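Local structure of phytoene synthase (Enterococcus hirae, 5IYS) at residues Q43-V48 with L144-E149; E229-I234 with Q240-A245. The protein probably condenses two farnesyl diphosphate molecules head to head into dehydrosqualene, using magnesium ions held by aspartates of an all-helical prenyl synthase fold. All coordinates share one frame; numbering follows the deposited sequence.

Contact 1: residues Q43-V48 with L144-E149; sequences QSVYAV and LPLLTE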
loop_
_atom_site.group_PDB
_atom_site.type_symbol
_atom_site.label_atom_id
_atom_site.label_comp_id
_atom_site.label_asym_id
_atom_site.label_seq_id
_atom_site.Cartn_x
_atom_site.Cartn_y
_atom_site.Cartn_z
ATOM N N GLN A 43 2.048 16.722 0.810
ATOM C CA GLN A 43 2.054 16.714 2.288
ATOM C C GLN A 43 0.801 16.012 2.798
ATOM O O GLN A 43 0.816 15.372 3.827
ATOM C CB GLN A 43 1.996 18.163 2.780
ATOM C CG GLN A 43 3.308 18.913 2.526
ATOM C CD GLN A 43 3.171 20.373 2.916
ATOM O OE1 GLN A 43 2.386 21.110 2.329
ATOM N NE2 GLN A 43 3.874 20.766 3.959
ATOM N N SER A 44 -0.288 16.125 2.049
ATOM C CA SER A 44 -1.544 15.461 2.393
ATOM C C SER A 44 -1.371 13.948 2.294
ATOM O O SER A 44 -1.793 13.229 3.184
ATOM C CB SER A 44 -2.680 15.940 1.488
ATOM O OG SER A 44 -2.905 17.346 1.655
ATOM N N VAL A 45 -0.723 13.467 1.246
ATOM C CA VAL A 45 -0.406 12.040 1.174
ATOM C C VAL A 45 0.444 11.616 2.371
ATOM O O VAL A 45 0.299 10.498 2.874
ATOM C CB VAL A 45 0.365 11.702 -0.109
ATOM C CG1 VAL A 45 0.784 10.222 -0.102
ATOM C CG2 VAL A 45 -0.543 11.938 -1.390
ATOM N N TYR A 46 1.453 12.414 2.710
ATOM C CA TYR A 46 2.314 12.023 3.830
ATOM C C TYR A 46 1.518 11.856 5.122
ATOM O O TYR A 46 1.865 11.027 5.950
ATOM C CB TYR A 46 3.427 13.075 4.006
ATOM C CG TYR A 46 4.246 13.374 2.760
ATOM C CD1 TYR A 46 4.415 12.431 1.759
ATOM C CD2 TYR A 46 4.968 14.571 2.664
ATOM C CE1 TYR A 46 5.181 12.737 0.589
ATOM C CE2 TYR A 46 5.791 14.833 1.565
ATOM C CZ TYR A 46 5.852 13.941 0.519
ATOM O OH TYR A 46 6.647 14.271 -0.559
ATOM N N ALA A 47 0.554 12.738 5.378
ATOM C CA ALA A 47 -0.291 12.588 6.551
ATOM C C ALA A 47 -1.019 11.246 6.510
ATOM O O ALA A 47 -1.214 10.614 7.547
ATOM C CB ALA A 47 -1.314 13.766 6.640
ATOM N N VAL A 48 -1.577 10.903 5.349
ATOM C CA VAL A 48 -2.309 9.638 5.223
ATOM C C VAL A 48 -1.374 8.451 5.399
ATOM O O VAL A 48 -1.701 7.520 6.129
ATOM C CB VAL A 48 -2.942 9.495 3.799
ATOM C CG1 VAL A 48 -3.486 8.065 3.608
ATOM C CG2 VAL A 48 -4.064 10.505 3.678
ATOM N N LEU A 144 -7.831 8.869 -2.933
ATOM C CA LEU A 144 -8.496 9.264 -4.172
ATOM C C LEU A 144 -8.919 10.734 -4.201
ATOM O O LEU A 144 -8.831 11.385 -5.243
ATOM C CB LEU A 144 -9.727 8.391 -4.408
ATOM C CG LEU A 144 -9.585 7.194 -5.360
ATOM C CD1 LEU A 144 -10.952 6.497 -5.669
ATOM C CD2 LEU A 144 -8.911 7.637 -6.656
ATOM N N PRO A 145 -9.434 11.266 -3.080
ATOM C CA PRO A 145 -9.926 12.631 -3.179
ATOM C C PRO A 145 -8.789 13.627 -3.393
ATOM O O PRO A 145 -9.039 14.766 -3.781
ATOM C CB PRO A 145 -10.600 12.865 -1.815
ATOM C CG PRO A 145 -10.976 11.487 -1.341
ATOM C CD PRO A 145 -9.789 10.656 -1.787
ATOM N N LEU A 146 -7.551 13.211 -3.166
ATOM C CA LEU A 146 -6.427 14.087 -3.526
ATOM C C LEU A 146 -6.075 14.089 -5.007
ATOM O O LEU A 146 -5.213 14.866 -5.437
ATOM C CB LEU A 146 -5.161 13.775 -2.713
ATOM C CG LEU A 146 -5.376 13.581 -1.209
ATOM C CD1 LEU A 146 -4.135 13.015 -0.495
ATOM C CD2 LEU A 146 -5.756 14.891 -0.572
ATOM N N LEU A 147 -6.592 13.092 -5.726
ATOM C CA LEU A 147 -6.060 12.735 -7.040
ATOM C C LEU A 147 -7.031 12.939 -8.194
ATOM O O LEU A 147 -6.649 12.831 -9.350
ATOM C CB LEU A 147 -5.589 11.269 -7.010
ATOM C CG LEU A 147 -4.564 10.875 -5.937
ATOM C CD1 LEU A 147 -4.318 9.371 -6.009
ATOM C CD2 LEU A 147 -3.269 11.643 -6.211
ATOM N N THR A 148 -8.313 13.105 -7.894
ATOM C CA THR A 148 -9.322 13.158 -8.936
ATOM C C THR A 148 -10.422 14.095 -8.446
ATOM O O THR A 148 -10.668 14.165 -7.244
ATOM C CB THR A 148 -9.888 11.732 -9.301
ATOM O OG1 THR A 148 -10.778 11.837 -10.423
ATOM C CG2 THR A 148 -10.652 11.112 -8.162
ATOM N N GLU A 149 -11.152 14.697 -9.385
ATOM C CA GLU A 149 -12.270 15.570 -9.066
ATOM C C GLU A 149 -13.416 14.796 -8.428
ATOM O O GLU A 149 -14.028 15.279 -7.489
ATOM C CB GLU A 149 -12.746 16.377 -10.291
ATOM C CG GLU A 149 -13.201 15.552 -11.516
ATOM C CD GLU A 149 -13.417 16.390 -12.802
ATOM O OE1 GLU A 149 -14.557 16.848 -13.043
ATOM O OE2 GLU A 149 -12.468 16.559 -13.610
#
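L146 reaches from the turn 144-149 onto helix 39-60, and its forked end settles on two successive residues of that helix, S44 and V45. Both methyls of the leucine take part. CD1 and CD2 both face CB of S44, each 3.8 Å away, while CD1 also lies 3.9 Å from CG2 of V45. CG of L146 sits beside the backbone N (chi1 -45°), and CD1 is anti to CA (chi2 169°), the extended branch and the one that also reaches V45. The CA atoms of S44 and L146 are 7.8 Å apart, a spacing that one leucine spans.

S44 suits this buried place because it is small and needs no polar partner from the turn. Its OG also stands beside the backbone N (chi1 -62°), where it bonds to the carbonyl oxygen of R40 one turn earlier in the helix, so the hydroxyl is satisfied and CB can serve as an apolar surface. V45 meets L146 with CG2; beta-branching gives it a short, broad end that can lie against a leucine methyl without reaching far. No hydrogen bond crosses between the segments, and the area buried is modest, 136 Å² in all. V48, one turn beyond S44, touches a bound farnesyl thiodiphosphate and lines its pocket, and the side chain of V45 is about 4 Å from a bound molecule of this analogue.

This is apolar helix-to-loop packing inside the all-helical squalene/phytoene synthase fold. Around it, helix 87-98 contributes V95, which touches both S44 and L146, and F99 follows it onto L146. Helix 125-143, which leads into the turn, lays L143 against V45 and V48.

Contact 2: residues E229-I234 with Q240-A245; sequences EMFPLI and QALASA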
loop_
_atom_site.group_PDB
_atom_site.type_symbol
_atom_site.label_atom_id
_atom_site.label_comp_id
_atom_site.label_asym_id
_atom_site.label_seq_id
_atom_site.Cartn_x
_atom_site.Cartn_y
_atom_site.Cartn_z
ATOM N N GLU A 229 -6.508 2.085 -16.028
ATOM C CA GLU A 229 -7.686 2.653 -16.663
ATOM C C GLU A 229 -8.153 3.970 -16.028
ATOM O O GLU A 229 -8.762 4.820 -16.697
ATOM C CB GLU A 229 -8.805 1.631 -16.547
ATOM C CG GLU A 229 -10.123 2.054 -17.127
ATOM C CD GLU A 229 -11.146 0.927 -17.002
ATOM O OE1 GLU A 229 -10.842 -0.200 -17.465
ATOM O OE2 GLU A 229 -12.221 1.171 -16.405
ATOM N N MET A 230 -7.799 4.188 -14.759
ATOM C CA MET A 230 -8.197 5.439 -14.106
ATOM C C MET A 230 -7.451 6.670 -14.603
ATOM O O MET A 230 -7.883 7.784 -14.338
ATOM C CB MET A 230 -8.076 5.336 -12.586
ATOM C CG MET A 230 -6.667 5.252 -12.094
ATOM S SD MET A 230 -6.675 4.972 -10.292
ATOM C CE MET A 230 -5.401 3.727 -10.238
ATOM N N PHE A 231 -6.352 6.511 -15.338
ATOM C CA PHE A 231 -5.504 7.696 -15.581
ATOM C C PHE A 231 -6.172 8.917 -16.200
ATOM O O PHE A 231 -5.902 10.065 -15.803
ATOM C CB PHE A 231 -4.176 7.339 -16.270
ATOM C CG PHE A 231 -3.189 6.647 -15.349
ATOM C CD1 PHE A 231 -2.910 7.167 -14.096
ATOM C CD2 PHE A 231 -2.559 5.469 -15.731
ATOM C CE1 PHE A 231 -2.015 6.526 -13.236
ATOM C CE2 PHE A 231 -1.634 4.839 -14.897
ATOM C CZ PHE A 231 -1.421 5.327 -13.628
ATOM N N PRO A 232 -7.060 8.698 -17.196
ATOM C CA PRO A 232 -7.653 9.866 -17.827
ATOM C C PRO A 232 -8.467 10.737 -16.877
ATOM O O PRO A 232 -8.704 11.913 -17.184
ATOM C CB PRO A 232 -8.543 9.268 -18.933
ATOM C CG PRO A 232 -7.838 7.954 -19.290
ATOM C CD PRO A 232 -7.249 7.461 -17.968
ATOM N N LEU A 233 -8.871 10.190 -15.729
ATOM C CA LEU A 233 -9.689 10.927 -14.771
ATOM C C LEU A 233 -8.844 11.385 -13.573
ATOM O O LEU A 233 -9.332 12.055 -12.668
ATOM C CB LEU A 233 -10.781 10.019 -14.209
ATOM C CG LEU A 233 -11.824 9.636 -15.270
ATOM C CD1 LEU A 233 -12.947 8.754 -14.720
ATOM C CD2 LEU A 233 -12.340 10.910 -15.908
ATOM N N ILE A 234 -7.610 10.927 -13.530
ATOM C CA ILE A 234 -6.669 11.473 -12.555
ATOM C C ILE A 234 -6.274 12.893 -12.931
ATOM O O ILE A 234 -5.978 13.182 -14.098
ATOM C CB ILE A 234 -5.450 10.591 -12.450
ATOM C CG1 ILE A 234 -5.870 9.183 -12.020
ATOM C CG2 ILE A 234 -4.402 11.201 -11.469
ATOM C CD1 ILE A 234 -6.206 9.087 -10.544
ATOM N N GLN A 240 1.963 11.717 -12.866
ATOM C CA GLN A 240 3.361 11.274 -12.813
ATOM C C GLN A 240 3.651 10.624 -11.457
ATOM O O GLN A 240 4.238 9.535 -11.388
ATOM C CB GLN A 240 4.255 12.505 -13.020
ATOM C CG GLN A 240 5.761 12.285 -12.909
ATOM C CD GLN A 240 6.311 11.270 -13.889
ATOM O OE1 GLN A 240 5.886 11.204 -15.056
ATOM N NE2 GLN A 240 7.352 10.569 -13.464
ATOM N N ALA A 241 3.155 11.228 -10.386
ATOM C CA ALA A 241 3.404 10.672 -9.026
ATOM C C ALA A 241 2.696 9.331 -8.832
ATOM O O ALA A 241 3.295 8.359 -8.352
ATOM C CB ALA A 241 2.961 11.692 -7.956
ATOM N N LEU A 242 1.436 9.235 -9.260
ATOM C CA LEU A 242 0.718 8.003 -9.010
ATOM C C LEU A 242 1.256 6.853 -9.861
ATOM O O LEU A 242 1.410 5.730 -9.399
ATOM C CB LEU A 242 -0.773 8.221 -9.313
ATOM C CG LEU A 242 -1.629 6.957 -9.256
ATOM C CD1 LEU A 242 -1.699 6.351 -7.887
ATOM C CD2 LEU A 242 -3.042 7.261 -9.807
ATOM N N ALA A 243 1.442 7.084 -11.162
ATOM C CA ALA A 243 2.080 6.079 -11.999
ATOM C C ALA A 243 3.473 5.672 -11.529
ATOM O O ALA A 243 3.838 4.484 -11.536
ATOM C CB ALA A 243 2.103 6.585 -13.461
ATOM N N SER A 244 4.275 6.646 -11.093
ATOM C CA SER A 244 5.571 6.327 -10.472
ATOM C C SER A 244 5.438 5.351 -9.306
ATOM O O SER A 244 6.162 4.336 -9.223
ATOM C CB SER A 244 6.314 7.594 -10.008
ATOM O OG SER A 244 6.620 8.383 -11.136
ATOM N N ALA A 245 4.518 5.642 -8.395
ATOM C CA ALA A 245 4.339 4.733 -7.267
ATOM C C ALA A 245 4.024 3.319 -7.769
ATOM O O ALA A 245 4.585 2.330 -7.275
ATOM C CB ALA A 245 3.261 5.228 -6.307
#
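L242 of helix 236-258 points its CB toward the loop 229-234. CG is anti to the backbone N (chi1 173°), and comes 4.0 Å from CE1 of F231. Beyond it the side chain forks, and CD2 is the branch that meets the loop residues: it lies 3.7 Å from CE1 of F231 and 3.7 Å from CD1 of I234, with CE of M230 farther off at 4.3 Å. Leucine suits the place because its forked apolar end can meet three neighbours. The isoleucine crosses L242 at about a right angle, whereas the phenylalanine approaches it obliquely.

The same ring also serves the next helix residue, for CZ of F231 lies 3.7 Å from CB of A243. Alanine fits here because its lone methyl lets the broad ring come close to the helix. L242 also touches L161 of helix 155-172 and a bound farnesyl thiodiphosphate, whose pocket it helps to line.

Every side chain that meets across the contact is apolar, the thioether of M230 included, with no hydrogen bond between the segments. Cohesion therefore rests on shape and exclusion of water, consistent with a wall that receives an isoprenoid tail.

Overall arrangement
From the N terminus, helix 39-60, which also carries the magnesium ligands D56 and D60, meets the turn after helix 125-143 at contact 1, closing a mostly helical loop of 95 residues. Contact 2 opens only later and spans five residues, bringing the loop after helix 207-227 back against helix 236-258. The two are thus in series along the chain, neither enclosing nor crossing the other. In space they adjoin, with centres about 13 Å apart: OG1 of T148 lies 2.7 Å from O of L233, a probable hydrogen bond joining the two connecting loops. Together they link helices bordering the isoprenoid pockets.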